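Local coordinates for type IV secretion protein Dot (Legionella pneumophila, PDB 6KS5) that is a deubiquitinase that regulates the association of polyubiquitin chains with the Legionella phagosome, probably acting as a cysteine protease, at residues A[152-157]-A[221-226]; A[118-123]-A[204-209]; A[27-32]-A[268-273]; A[235-240]-A[247-252]. One frame throughout, in Å; residues are numbered along the deposited sequence.

In the fold
Helix 222-231 links most of these contacts. Its start forms half of interaction 1, and Glu224 there packs on Tyr209 of interaction 2. Ile225 reaches the other way: its CD1 lies 3.4 Å from Tyr271 OH in interaction 3, and its CG2 lies 3.5 Å from Leu236 CD2 in interaction 4. Interactions 3 and 4 reach the same mixed sheet and touch where Ile238 meets Tyr271. Interaction 3 holds the probable active site, with Cys29 facing His270. The centre of interaction 1 is about 13 Å from its centre, and that of interaction 4 about 15 Å. Interaction 2 is remote from interaction 3: their centres are about 24 Å apart, and the nearest atoms about 11 Å.

Interaction 1 of 4, residues A[152-157]-A[221-226]; sequences TEFGAL and SYIEIM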
loop_
_atom_site.group_PDB
_atom_site.type_symbol
_atom_site.label_atom_id
_atom_site.label_comp_id
_atom_site.label_asym_id
_atom_site.label_seq_id
_atom_site.Cartn_x
_atom_site.Cartn_y
_atom_site.Cartn_z
ATOM N N THR A 152 -4.624 4.486 13.159
ATOM C CA THR A 152 -3.536 3.734 13.756
ATOM C C THR A 152 -2.824 2.907 12.687
ATOM O O THR A 152 -3.245 2.834 11.527
ATOM C CB THR A 152 -4.057 2.847 14.887
ATOM O OG1 THR A 152 -5.047 1.943 14.378
ATOM C CG2 THR A 152 -4.672 3.699 15.987
ATOM N N GLU A 153 -1.730 2.263 13.100
ATOM C CA GLU A 153 -0.995 1.350 12.234
ATOM C C GLU A 153 -1.865 0.220 11.694
ATOM O O GLU A 153 -1.509 -0.387 10.680
ATOM C CB GLU A 153 0.196 0.751 12.990
ATOM C CG GLU A 153 -0.120 0.291 14.417
ATOM C CD GLU A 153 -0.220 1.439 15.419
ATOM O OE1 GLU A 153 -0.007 2.606 15.013
ATOM O OE2 GLU A 153 -0.531 1.174 16.607
ATOM N N PHE A 154 -2.976 -0.104 12.353
ATOM C CA PHE A 154 -3.862 -1.158 11.879
ATOM C C PHE A 154 -5.080 -0.613 11.139
ATOM O O PHE A 154 -6.088 -1.315 11.024
ATOM C CB PHE A 154 -4.316 -2.038 13.042
ATOM C CG PHE A 154 -3.195 -2.730 13.771
ATOM C CD1 PHE A 154 -2.584 -3.857 13.237
ATOM C CD2 PHE A 154 -2.774 -2.271 15.002
ATOM C CE1 PHE A 154 -1.567 -4.503 13.917
ATOM C CE2 PHE A 154 -1.761 -2.911 15.683
ATOM C CZ PHE A 154 -1.156 -4.030 15.137
ATOM N N GLY A 155 -4.999 0.614 10.620
ATOM C CA GLY A 155 -6.178 1.235 10.036
ATOM C C GLY A 155 -6.743 0.451 8.867
ATOM O O GLY A 155 -7.954 0.242 8.774
ATOM N N ALA A 156 -5.873 0.007 7.958
ATOM C CA ALA A 156 -6.337 -0.748 6.800
ATOM C C ALA A 156 -6.991 -2.059 7.224
ATOM O O ALA A 156 -7.997 -2.479 6.637
ATOM C CB ALA A 156 -5.175 -1.009 5.843
ATOM N N LEU A 157 -6.435 -2.715 8.246
ATOM C CA LEU A 157 -7.017 -3.959 8.738
ATOM C C LEU A 157 -8.309 -3.701 9.502
ATOM O O LEU A 157 -9.262 -4.487 9.413
ATOM C CB LEU A 157 -6.009 -4.692 9.619
ATOM C CG LEU A 157 -6.464 -6.012 10.235
ATOM C CD1 LEU A 157 -6.097 -7.163 9.327
ATOM C CD2 LEU A 157 -5.843 -6.202 11.611
ATOM N N SER A 221 0.535 1.139 6.212
ATOM C CA SER A 221 1.470 1.284 7.310
ATOM C C SER A 221 2.560 0.228 7.166
ATOM O O SER A 221 2.525 -0.613 6.265
ATOM C CB SER A 221 0.738 1.144 8.644
ATOM O OG SER A 221 0.159 -0.144 8.741
ATOM N N TYR A 222 3.527 0.248 8.085
ATOM C CA TYR A 222 4.632 -0.700 7.996
ATOM C C TYR A 222 4.199 -2.138 8.261
ATOM O O TYR A 222 4.980 -3.055 7.981
ATOM C CB TYR A 222 5.753 -0.296 8.959
ATOM C CG TYR A 222 5.313 -0.167 10.392
ATOM C CD1 TYR A 222 4.775 1.021 10.870
ATOM C CD2 TYR A 222 5.439 -1.232 11.273
ATOM C CE1 TYR A 222 4.367 1.143 12.187
ATOM C CE2 TYR A 222 5.037 -1.119 12.591
ATOM C CZ TYR A 222 4.503 0.071 13.045
ATOM O OH TYR A 222 4.100 0.185 14.358
ATOM N N ILE A 223 2.979 -2.348 8.769
ATOM C CA ILE A 223 2.459 -3.698 8.989
ATOM C C ILE A 223 2.252 -4.411 7.658
ATOM O O ILE A 223 2.842 -5.466 7.396
ATOM C CB ILE A 223 1.144 -3.645 9.789
ATOM C CG1 ILE A 223 1.392 -3.151 11.214
ATOM C CG2 ILE A 223 0.443 -5.005 9.772
ATOM C CD1 ILE A 223 1.762 -4.237 12.167
ATOM N N GLU A 224 1.398 -3.842 6.804
ATOM C CA GLU A 224 1.117 -4.452 5.507
ATOM C C GLU A 224 2.381 -4.569 4.668
ATOM O O GLU A 224 2.589 -5.570 3.973
ATOM C CB GLU A 224 0.062 -3.637 4.755
ATOM C CG GLU A 224 -1.229 -3.380 5.534
ATOM C CD GLU A 224 -1.227 -2.091 6.344
ATOM O OE1 GLU A 224 -2.240 -1.821 7.020
ATOM O OE2 GLU A 224 -0.234 -1.340 6.299
ATOM N N ILE A 225 3.251 -3.564 4.741
ATOM C CA ILE A 225 4.433 -3.535 3.891
ATOM C C ILE A 225 5.364 -4.691 4.236
ATOM O O ILE A 225 5.909 -5.354 3.346
ATOM C CB ILE A 225 5.127 -2.165 4.021
ATOM C CG1 ILE A 225 4.291 -1.082 3.340
ATOM C CG2 ILE A 225 6.540 -2.217 3.468
ATOM C CD1 ILE A 225 4.731 0.326 3.677
ATOM N N MET A 226 5.543 -4.969 5.530
ATOM C CA MET A 226 6.437 -6.055 5.919
ATOM C C MET A 226 5.945 -7.397 5.382
ATOM O O MET A 226 6.729 -8.160 4.803
ATOM C CB MET A 226 6.594 -6.088 7.440
ATOM C CG MET A 226 7.590 -5.059 7.976
ATOM S SD MET A 226 9.277 -5.300 7.361
ATOM C CE MET A 226 9.419 -3.950 6.194
#
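Glu153 and Ser221 meet through polar atoms. Ser221 OG lies 2.6 Å from the backbone O of Glu153 and 2.7 Å from OE2 of Glu224. Its one proton can serve either oxygen, but not both at once. A chi1 of 62° puts OG between the backbone N and the carbonyl carbon of Ser221, facing 152-157. Ser221 is the N-cap of helix 222-231. Its backbone N donates to Glu224 OE2 at 2.6 Å, on the syn side and 21° out of the carboxylate plane. This bond has the form of one half of a capping box. On the other segment, Thr152 to Gly155 make a type I turn that presents the carbonyl of Glu153.

The apolar contact is Ile223 CD1, 3.8 Å from CE1 of Phe154 and oblique to the ring. Two van der Waals contacts involve oxygens. Ala156 CB comes 3.3 Å from Glu224 OE1, and Tyr222 OH is 4.2 Å from CB of Glu153. Lys128 touches both Phe154 and Ile223, and Ala133 of helix 130-140 also packs on Phe154.

Glu224 is buried, yet the backbone N-H of Ser221 grips its OE2. A polar helix cap is thus joined to one apolar contact, Phe154 with Ile223.

Interaction 2 of 4, residues A[118-123]-A[204-209]; sequences AVKAEM and EGYTLY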
loop_
_atom_site.group_PDB
_atom_site.type_symbol
_atom_site.label_atom_id
_atom_site.label_comp_id
_atom_site.label_asym_id
_atom_site.label_seq_id
_atom_site.Cartn_x
_atom_site.Cartn_y
_atom_site.Cartn_z
ATOM N N ALA A 118 -0.149 -19.700 3.680
ATOM C CA ALA A 118 0.928 -19.569 4.657
ATOM C C ALA A 118 0.931 -18.181 5.283
ATOM O O ALA A 118 0.952 -18.041 6.512
ATOM C CB ALA A 118 2.275 -19.863 3.997
ATOM N N VAL A 119 0.912 -17.140 4.449
ATOM C CA VAL A 119 0.810 -15.775 4.960
ATOM C C VAL A 119 -0.498 -15.592 5.718
ATOM O O VAL A 119 -0.545 -14.912 6.750
ATOM C CB VAL A 119 0.950 -14.768 3.803
ATOM C CG1 VAL A 119 0.473 -13.384 4.221
ATOM C CG2 VAL A 119 2.392 -14.720 3.315
ATOM N N LYS A 120 -1.575 -16.215 5.231
ATOM C CA LYS A 120 -2.866 -16.130 5.910
ATOM C C LYS A 120 -2.771 -16.623 7.348
ATOM O O LYS A 120 -3.411 -16.063 8.246
ATOM C CB LYS A 120 -3.915 -16.935 5.141
ATOM C CG LYS A 120 -5.275 -17.043 5.837
ATOM C CD LYS A 120 -6.091 -18.207 5.279
ATOM C CE LYS A 120 -7.467 -17.760 4.807
ATOM N NZ LYS A 120 -8.238 -18.867 4.168
ATOM N N ALA A 121 -1.984 -17.672 7.586
ATOM C CA ALA A 121 -1.840 -18.211 8.932
ATOM C C ALA A 121 -0.744 -17.502 9.719
ATOM O O ALA A 121 -0.896 -17.274 10.923
ATOM C CB ALA A 121 -1.556 -19.715 8.872
ATOM N N GLU A 122 0.358 -17.138 9.062
ATOM C CA GLU A 122 1.443 -16.437 9.739
ATOM C C GLU A 122 1.074 -15.012 10.129
ATOM O O GLU A 122 1.807 -14.395 10.912
ATOM C CB GLU A 122 2.693 -16.424 8.855
ATOM N N MET A 123 -0.035 -14.482 9.614
ATOM C CA MET A 123 -0.451 -13.116 9.900
ATOM C C MET A 123 -1.307 -13.006 11.149
ATOM O O MET A 123 -1.704 -11.897 11.518
ATOM C CB MET A 123 -1.218 -12.533 8.717
ATOM C CG MET A 123 -1.070 -11.037 8.603
ATOM S SD MET A 123 -1.333 -10.489 6.920
ATOM C CE MET A 123 -3.072 -10.745 6.756
ATOM N N GLU A 204 -13.661 -15.552 5.726
ATOM C CA GLU A 204 -13.787 -14.376 4.875
ATOM C C GLU A 204 -12.982 -13.170 5.328
ATOM O O GLU A 204 -12.950 -12.181 4.592
ATOM C CB GLU A 204 -15.264 -13.970 4.749
ATOM C CG GLU A 204 -16.028 -13.992 6.060
ATOM C CD GLU A 204 -17.335 -13.232 5.972
ATOM O OE1 GLU A 204 -17.345 -12.153 5.335
ATOM O OE2 GLU A 204 -18.346 -13.712 6.536
ATOM N N GLY A 205 -12.337 -13.201 6.496
ATOM C CA GLY A 205 -11.627 -12.021 6.967
ATOM C C GLY A 205 -10.377 -11.718 6.163
ATOM O O GLY A 205 -10.118 -10.563 5.810
ATOM N N TYR A 206 -9.587 -12.751 5.856
ATOM C CA TYR A 206 -8.343 -12.560 5.118
ATOM C C TYR A 206 -8.600 -12.020 3.719
ATOM O O TYR A 206 -7.902 -11.102 3.269
ATOM C CB TYR A 206 -7.574 -13.880 5.038
ATOM C CG TYR A 206 -6.206 -13.779 4.394
ATOM C CD1 TYR A 206 -5.253 -12.900 4.884
ATOM C CD2 TYR A 206 -5.860 -14.578 3.311
ATOM C CE1 TYR A 206 -4.002 -12.810 4.312
ATOM C CE2 TYR A 206 -4.605 -14.494 2.732
ATOM C CZ TYR A 206 -3.681 -13.606 3.246
ATOM O OH TYR A 206 -2.424 -13.499 2.694
ATOM N N THR A 207 -9.591 -12.572 3.010
ATOM C CA THR A 207 -9.828 -12.113 1.645
ATOM C C THR A 207 -10.369 -10.689 1.636
ATOM O O THR A 207 -9.965 -9.878 0.797
ATOM C CB THR A 207 -10.770 -13.066 0.900
ATOM O OG1 THR A 207 -12.126 -12.832 1.294
ATOM C CG2 THR A 207 -10.400 -14.523 1.172
ATOM N N LEU A 208 -11.257 -10.356 2.579
ATOM C CA LEU A 208 -11.725 -8.977 2.711
ATOM C C LEU A 208 -10.559 -8.019 2.908
ATOM O O LEU A 208 -10.557 -6.897 2.384
ATOM C CB LEU A 208 -12.687 -8.860 3.889
ATOM C CG LEU A 208 -14.146 -9.260 3.726
ATOM C CD1 LEU A 208 -14.796 -9.254 5.087
ATOM C CD2 LEU A 208 -14.855 -8.309 2.783
ATOM N N TYR A 209 -9.558 -8.453 3.668
ATOM C CA TYR A 209 -8.373 -7.640 3.888
ATOM C C TYR A 209 -7.618 -7.413 2.588
ATOM O O TYR A 209 -7.203 -6.285 2.290
ATOM C CB TYR A 209 -7.497 -8.331 4.920
ATOM C CG TYR A 209 -6.240 -7.606 5.317
ATOM C CD1 TYR A 209 -6.274 -6.297 5.776
ATOM C CD2 TYR A 209 -5.018 -8.252 5.270
ATOM C CE1 TYR A 209 -5.116 -5.656 6.164
ATOM C CE2 TYR A 209 -3.865 -7.624 5.652
ATOM C CZ TYR A 209 -3.914 -6.331 6.098
ATOM O OH TYR A 209 -2.739 -5.720 6.475
#
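Lys120 NZ is hydrogen-bonded to the backbone O of Asp202, while the rest of this lysine packs over one face of the Tyr206 ring. Its CB is 3.6 Å from the ring centroid and 19° off the normal, a CH-pi contact. CG follows over the same ring, 3.6 Å from CD2 of Tyr206. The chain then runs back toward the root of the tyrosine, where CE is 3.9 Å from Tyr206 CB. A bend at chi3 (-126°) leads the amine on to Asp202. The lysine therefore packs with its methylenes and bonds with its tip.

Val119 CG1 lies 3.3 Å from Tyr206 OH, which also has a weak hydrogen bond with the backbone O of Leu113. The side chains of Val119 and Tyr206 cross at about a right angle.

Met123 reaches between two rings. Its CE meets Tyr206 at the ring edge, in plane, 3.3 Å from CE1. The same methyl is 3.4 Å from CE2 of Tyr209, obliquely placed. SD stands 5.3 Å from the Tyr209 centroid. Trp201 packs on Tyr206 and Met123, and its NE1 bonds to Lys120 O.

Tyr206 and Tyr209 are three residues apart on helix 193-214. The arrangement is helix packing: the end of helix 117-122 and the residue after it are set against the long helix, by a CH-pi contact from Lys120 and a Met-aromatic contact from Met123.

Interaction 3 of 4, residues A[27-32]-A[268-273]; sequences DNCFFH and QGHYFL
Cys29 at the start of helix 29-40 faces His270, just before strand 272-273. This layout is consistent with the Cys-His pair of a papain-like cysteine protease, as in OTU deubiquitinases. The sulfur is carried into the contact by chi1 171°, with SG anti to the backbone N. It lies 3.5 Å from CD2 of His270, which is the nearest ring atom. The ring is met obliquely. His270 NE2 is hydrogen-bonded to the backbone O of Val22, and its side chain touches Asp21 of strand 20-21.

The backbone N of Tyr271 donates to Cys29 SG. This bond is 3.3 Å long and nearly straight, 173° at the hydrogen. The sulfur also lies near the plane of the Tyr271 ring, at its edge. Asn33, one helical turn on, bonds through ND2 to the carbonyls of both Cys29 and Tyr271, tying the helix to the residue just before strand 272-273.

Next along the helix the packing is aromatic. Phe30 turns its edge to the face of Tyr271 in a T-shaped pair, with centroids 5.8 Å apart and planes at 66°. Ile225 of helix 222-231 touches both rings. Phe30 CB sits over that face of Tyr271, offset toward the rim, 4.2 Å from CD1.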
loop_
_atom_site.group_PDB
_atom_site.type_symbol
_atom_site.label_atom_id
_atom_site.label_comp_id
_atom_site.label_asym_id
_atom_site.label_seq_id
_atom_site.Cartn_x
_atom_site.Cartn_y
_atom_site.Cartn_z
ATOM N N ASP A 27 -1.987 8.286 -3.317
ATOM C CA ASP A 27 -1.691 7.557 -2.083
ATOM C C ASP A 27 -0.829 6.315 -2.341
ATOM O O ASP A 27 -0.916 5.324 -1.612
ATOM C CB ASP A 27 -2.983 7.184 -1.343
ATOM C CG ASP A 27 -3.715 8.404 -0.763
ATOM O OD1 ASP A 27 -3.181 9.530 -0.847
ATOM O OD2 ASP A 27 -4.829 8.240 -0.219
ATOM N N ASN A 28 0.015 6.359 -3.378
ATOM C CA ASN A 28 0.894 5.254 -3.753
ATOM C C ASN A 28 2.353 5.556 -3.403
ATOM O O ASN A 28 3.274 5.051 -4.039
ATOM C CB ASN A 28 0.727 4.930 -5.246
ATOM C CG ASN A 28 -0.538 4.110 -5.538
ATOM O OD1 ASN A 28 -1.033 3.402 -4.664
ATOM N ND2 ASN A 28 -1.055 4.201 -6.768
ATOM N N CYS A 29 2.566 6.354 -2.360
ATOM C CA CYS A 29 3.890 6.890 -2.064
ATOM C C CYS A 29 4.899 5.775 -1.778
ATOM O O CYS A 29 6.057 5.865 -2.205
ATOM C CB CYS A 29 3.783 7.845 -0.879
ATOM S SG CYS A 29 5.357 8.412 -0.214
ATOM N N PHE A 30 4.478 4.700 -1.084
ATOM C CA PHE A 30 5.380 3.586 -0.853
ATOM C C PHE A 30 5.638 2.811 -2.134
ATOM O O PHE A 30 6.768 2.379 -2.384
ATOM C CB PHE A 30 4.816 2.655 0.189
ATOM C CG PHE A 30 5.546 1.342 0.221
ATOM C CD1 PHE A 30 6.770 1.255 0.857
ATOM C CD2 PHE A 30 5.035 0.200 -0.385
ATOM C CE1 PHE A 30 7.462 0.093 0.904
ATOM C CE2 PHE A 30 5.726 -0.980 -0.349
ATOM C CZ PHE A 30 6.951 -1.035 0.297
ATOM N N PHE A 31 4.587 2.553 -2.914
ATOM C CA PHE A 31 4.785 1.844 -4.166
ATOM C C PHE A 31 5.668 2.647 -5.106
ATOM O O PHE A 31 6.468 2.072 -5.852
ATOM C CB PHE A 31 3.438 1.538 -4.806
ATOM C CG PHE A 31 2.615 0.567 -4.032
ATOM C CD1 PHE A 31 3.104 -0.693 -3.730
ATOM C CD2 PHE A 31 1.351 0.916 -3.598
ATOM C CE1 PHE A 31 2.335 -1.592 -3.013
ATOM C CE2 PHE A 31 0.577 0.026 -2.880
ATOM C CZ PHE A 31 1.067 -1.230 -2.588
ATOM N N HIS A 32 5.565 3.977 -5.061
ATOM C CA HIS A 32 6.489 4.798 -5.829
ATOM C C HIS A 32 7.920 4.596 -5.340
ATOM O O HIS A 32 8.847 4.507 -6.151
ATOM C CB HIS A 32 6.081 6.269 -5.750
ATOM C CG HIS A 32 4.741 6.563 -6.350
ATOM N ND1 HIS A 32 4.020 7.698 -6.040
ATOM C CD2 HIS A 32 3.985 5.871 -7.235
ATOM C CE1 HIS A 32 2.880 7.691 -6.708
ATOM N NE2 HIS A 32 2.833 6.593 -7.440
ATOM N N GLN A 268 3.503 10.718 8.638
ATOM C CA GLN A 268 2.202 11.022 8.059
ATOM C C GLN A 268 1.907 10.108 6.877
ATOM O O GLN A 268 1.008 10.402 6.078
ATOM C CB GLN A 268 2.119 12.491 7.638
ATOM C CG GLN A 268 1.756 13.433 8.772
ATOM C CD GLN A 268 2.904 13.648 9.743
ATOM O OE1 GLN A 268 2.758 13.453 10.951
ATOM N NE2 GLN A 268 4.058 14.048 9.216
ATOM N N GLY A 269 2.640 9.000 6.760
ATOM C CA GLY A 269 2.487 8.114 5.627
ATOM C C GLY A 269 3.298 8.504 4.417
ATOM O O GLY A 269 3.016 8.025 3.314
ATOM N N HIS A 270 4.293 9.371 4.588
ATOM C CA HIS A 270 5.172 9.791 3.508
ATOM C C HIS A 270 6.528 9.125 3.692
ATOM O O HIS A 270 7.113 9.191 4.777
ATOM C CB HIS A 270 5.321 11.313 3.475
ATOM C CG HIS A 270 5.376 11.886 2.092
ATOM N ND1 HIS A 270 4.549 12.907 1.674
ATOM C CD2 HIS A 270 6.159 11.580 1.029
ATOM C CE1 HIS A 270 4.820 13.205 0.415
ATOM N NE2 HIS A 270 5.793 12.414 0.000
ATOM N N TYR A 271 7.018 8.488 2.634
ATOM C CA TYR A 271 8.247 7.710 2.675
ATOM C C TYR A 271 9.309 8.374 1.809
ATOM O O TYR A 271 9.024 8.799 0.685
ATOM C CB TYR A 271 8.002 6.276 2.200
ATOM C CG TYR A 271 7.051 5.481 3.066
ATOM C CD1 TYR A 271 5.680 5.703 3.018
ATOM C CD2 TYR A 271 7.525 4.500 3.922
ATOM C CE1 TYR A 271 4.814 4.976 3.803
ATOM C CE2 TYR A 271 6.666 3.768 4.708
ATOM C CZ TYR A 271 5.311 4.008 4.648
ATOM O OH TYR A 271 4.456 3.272 5.442
ATOM N N PHE A 272 10.530 8.446 2.330
ATOM C CA PHE A 272 11.674 9.017 1.632
ATOM C C PHE A 272 12.650 7.886 1.329
ATOM O O PHE A 272 13.091 7.190 2.247
ATOM C CB PHE A 272 12.347 10.098 2.482
ATOM C CG PHE A 272 11.425 11.224 2.911
ATOM C CD1 PHE A 272 10.503 11.045 3.934
ATOM C CD2 PHE A 272 11.514 12.475 2.319
ATOM C CE1 PHE A 272 9.669 12.080 4.336
ATOM C CE2 PHE A 272 10.686 13.516 2.720
ATOM C CZ PHE A 272 9.760 13.315 3.732
ATOM N N LEU A 273 12.969 7.690 0.053
ATOM C CA LEU A 273 13.911 6.648 -0.335
ATOM C C LEU A 273 15.341 7.152 -0.178
ATOM O O LEU A 273 15.695 8.221 -0.684
ATOM C CB LEU A 273 13.644 6.204 -1.774
ATOM C CG LEU A 273 14.449 5.079 -2.437
ATOM C CD1 LEU A 273 15.704 5.605 -3.175
ATOM C CD2 LEU A 273 14.782 3.961 -1.430
#

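Interaction 4 of 4, residues A[235-240]-A[247-252]; sequences PLTIYD and VAEYVN
Tyr250 lies across from Pro235 and Leu236. Its CB is 4.2 Å from the backbone O of Leu236. With CG anti to the backbone N (chi1 176°), the ring runs along Pro235: CD2 is 3.8 Å from Pro235 CA, and CE2 is 4.2 Å from Pro235 N. The ring meets the proline obliquely. At the tip, OH bonds to OD1 of Asn233. Met226 also packs on this tyrosine.

The backbones form an antiparallel hairpin. Leu236 and Tyr250 are a hydrogen-bonded pair: Tyr250 N donates to Leu236 O at 2.8 Å, and Leu236 N to Tyr250 O at 3.2 Å. Ile238 N donates to Ala248 O at 2.9 Å. Two residues, Val247 and Ala248, stand opposite the single Ile238, which makes a classic beta bulge. Ile238 O takes the N-H of Val247 at 2.9 Å and a weak bond from the N-H of Ala248.

Thr237 and Glu249 are the non-hydrogen-bonded pair between. Their side chains lie side by side, with Thr237 CG2 3.8 Å from Glu249 CG.

Leu236, Ile238, Ala248 and Tyr250 share one face. The chemistry is thus divided: backbone bonds join the strands, while Leu236 and Tyr250 on this face pack the hairpin against helix 222-231.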
loop_
_atom_site.group_PDB
_atom_site.type_symbol
_atom_site.label_atom_id
_atom_site.label_comp_id
_atom_site.label_asym_id
_atom_site.label_seq_id
_atom_site.Cartn_x
_atom_site.Cartn_y
_atom_site.Cartn_z
ATOM N N PRO A 235 14.309 -7.734 1.288
ATOM C CA PRO A 235 14.717 -7.051 2.521
ATOM C C PRO A 235 14.422 -5.560 2.451
ATOM O O PRO A 235 14.546 -4.929 1.400
ATOM C CB PRO A 235 16.224 -7.325 2.598
ATOM C CG PRO A 235 16.422 -8.563 1.795
ATOM C CD PRO A 235 15.420 -8.485 0.680
ATOM N N LEU A 236 14.017 -5.003 3.588
ATOM C CA LEU A 236 13.630 -3.604 3.660
ATOM C C LEU A 236 13.884 -3.096 5.067
ATOM O O LEU A 236 13.676 -3.818 6.046
ATOM C CB LEU A 236 12.152 -3.409 3.284
ATOM C CG LEU A 236 11.531 -2.022 3.500
ATOM C CD1 LEU A 236 12.267 -0.963 2.689
ATOM C CD2 LEU A 236 10.063 -2.025 3.147
ATOM N N THR A 237 14.339 -1.854 5.159
ATOM C CA THR A 237 14.524 -1.182 6.434
ATOM C C THR A 237 13.827 0.166 6.361
ATOM O O THR A 237 14.010 0.915 5.396
ATOM C CB THR A 237 16.011 -1.016 6.771
ATOM O OG1 THR A 237 16.680 -2.273 6.608
ATOM C CG2 THR A 237 16.181 -0.546 8.203
ATOM N N ILE A 238 13.013 0.457 7.368
ATOM C CA ILE A 238 12.240 1.689 7.439
ATOM C C ILE A 238 12.722 2.452 8.664
ATOM O O ILE A 238 12.459 2.040 9.802
ATOM C CB ILE A 238 10.730 1.419 7.510
ATOM C CG1 ILE A 238 10.236 0.814 6.195
ATOM C CG2 ILE A 238 9.962 2.695 7.841
ATOM C CD1 ILE A 238 8.728 0.760 6.083
ATOM N N TYR A 239 13.427 3.554 8.435
ATOM C CA TYR A 239 13.910 4.402 9.513
ATOM C C TYR A 239 12.923 5.529 9.789
ATOM O O TYR A 239 12.012 5.806 9.006
ATOM C CB TYR A 239 15.275 5.005 9.170
ATOM C CG TYR A 239 16.356 4.001 8.867
ATOM C CD1 TYR A 239 17.150 3.481 9.879
ATOM C CD2 TYR A 239 16.585 3.576 7.567
ATOM C CE1 TYR A 239 18.138 2.562 9.604
ATOM C CE2 TYR A 239 17.569 2.657 7.282
ATOM C CZ TYR A 239 18.345 2.154 8.303
ATOM O OH TYR A 239 19.331 1.239 8.020
ATOM N N ASP A 240 13.126 6.195 10.920
ATOM C CA ASP A 240 12.438 7.442 11.205
ATOM C C ASP A 240 13.327 8.597 10.771
ATOM O O ASP A 240 14.491 8.673 11.175
ATOM C CB ASP A 240 12.103 7.565 12.691
ATOM C CG ASP A 240 11.172 8.729 12.980
ATOM O OD1 ASP A 240 10.708 9.375 12.010
ATOM O OD2 ASP A 240 10.934 9.017 14.176
ATOM N N VAL A 247 12.394 1.463 12.603
ATOM C CA VAL A 247 10.986 1.341 12.986
ATOM C C VAL A 247 10.426 -0.029 12.621
ATOM O O VAL A 247 9.747 -0.667 13.425
ATOM C CB VAL A 247 10.158 2.475 12.339
ATOM C CG1 VAL A 247 8.670 2.133 12.355
ATOM C CG2 VAL A 247 10.414 3.789 13.053
ATOM N N ALA A 248 10.703 -0.487 11.405
ATOM C CA ALA A 248 10.305 -1.806 10.942
ATOM C C ALA A 248 11.391 -2.318 10.008
ATOM O O ALA A 248 12.010 -1.544 9.273
ATOM C CB ALA A 248 8.949 -1.769 10.235
ATOM N N GLU A 249 11.617 -3.627 10.041
ATOM C CA GLU A 249 12.772 -4.208 9.370
ATOM C C GLU A 249 12.439 -5.621 8.923
ATOM O O GLU A 249 11.870 -6.398 9.693
ATOM C CB GLU A 249 13.990 -4.219 10.304
ATOM C CG GLU A 249 15.329 -3.948 9.625
ATOM C CD GLU A 249 16.522 -4.239 10.529
ATOM O OE1 GLU A 249 17.627 -3.732 10.242
ATOM O OE2 GLU A 249 16.354 -4.973 11.527
ATOM N N TYR A 250 12.783 -5.947 7.682
ATOM C CA TYR A 250 12.782 -7.323 7.203
ATOM C C TYR A 250 14.198 -7.673 6.767
ATOM O O TYR A 250 14.778 -6.993 5.912
ATOM C CB TYR A 250 11.793 -7.524 6.052
ATOM C CG TYR A 250 11.841 -8.919 5.464
ATOM C CD1 TYR A 250 11.763 -10.040 6.280
ATOM C CD2 TYR A 250 11.969 -9.115 4.094
ATOM C CE1 TYR A 250 11.808 -11.317 5.750
ATOM C CE2 TYR A 250 12.017 -10.390 3.555
ATOM C CZ TYR A 250 11.936 -11.486 4.388
ATOM O OH TYR A 250 11.981 -12.754 3.857
ATOM N N VAL A 251 14.753 -8.724 7.362
ATOM C CA VAL A 251 16.134 -9.128 7.126
ATOM C C VAL A 251 16.141 -10.553 6.616
ATOM O O VAL A 251 15.573 -11.456 7.230
ATOM C CB VAL A 251 16.982 -9.012 8.406
ATOM C CG1 VAL A 251 18.350 -9.648 8.197
ATOM C CG2 VAL A 251 17.120 -7.554 8.815
ATOM N N ASN A 252 16.792 -10.761 5.454
ATOM C CA ASN A 252 17.099 -12.092 4.959
ATOM C C ASN A 252 18.465 -11.987 4.316
ATOM O O ASN A 252 18.589 -11.481 3.173
ATOM C CB ASN A 252 16.043 -12.614 3.985
ATOM C CG ASN A 252 16.248 -14.078 3.609
ATOM O OD1 ASN A 252 15.450 -14.651 2.867
ATOM N ND2 ASN A 252 17.310 -14.691 4.130
#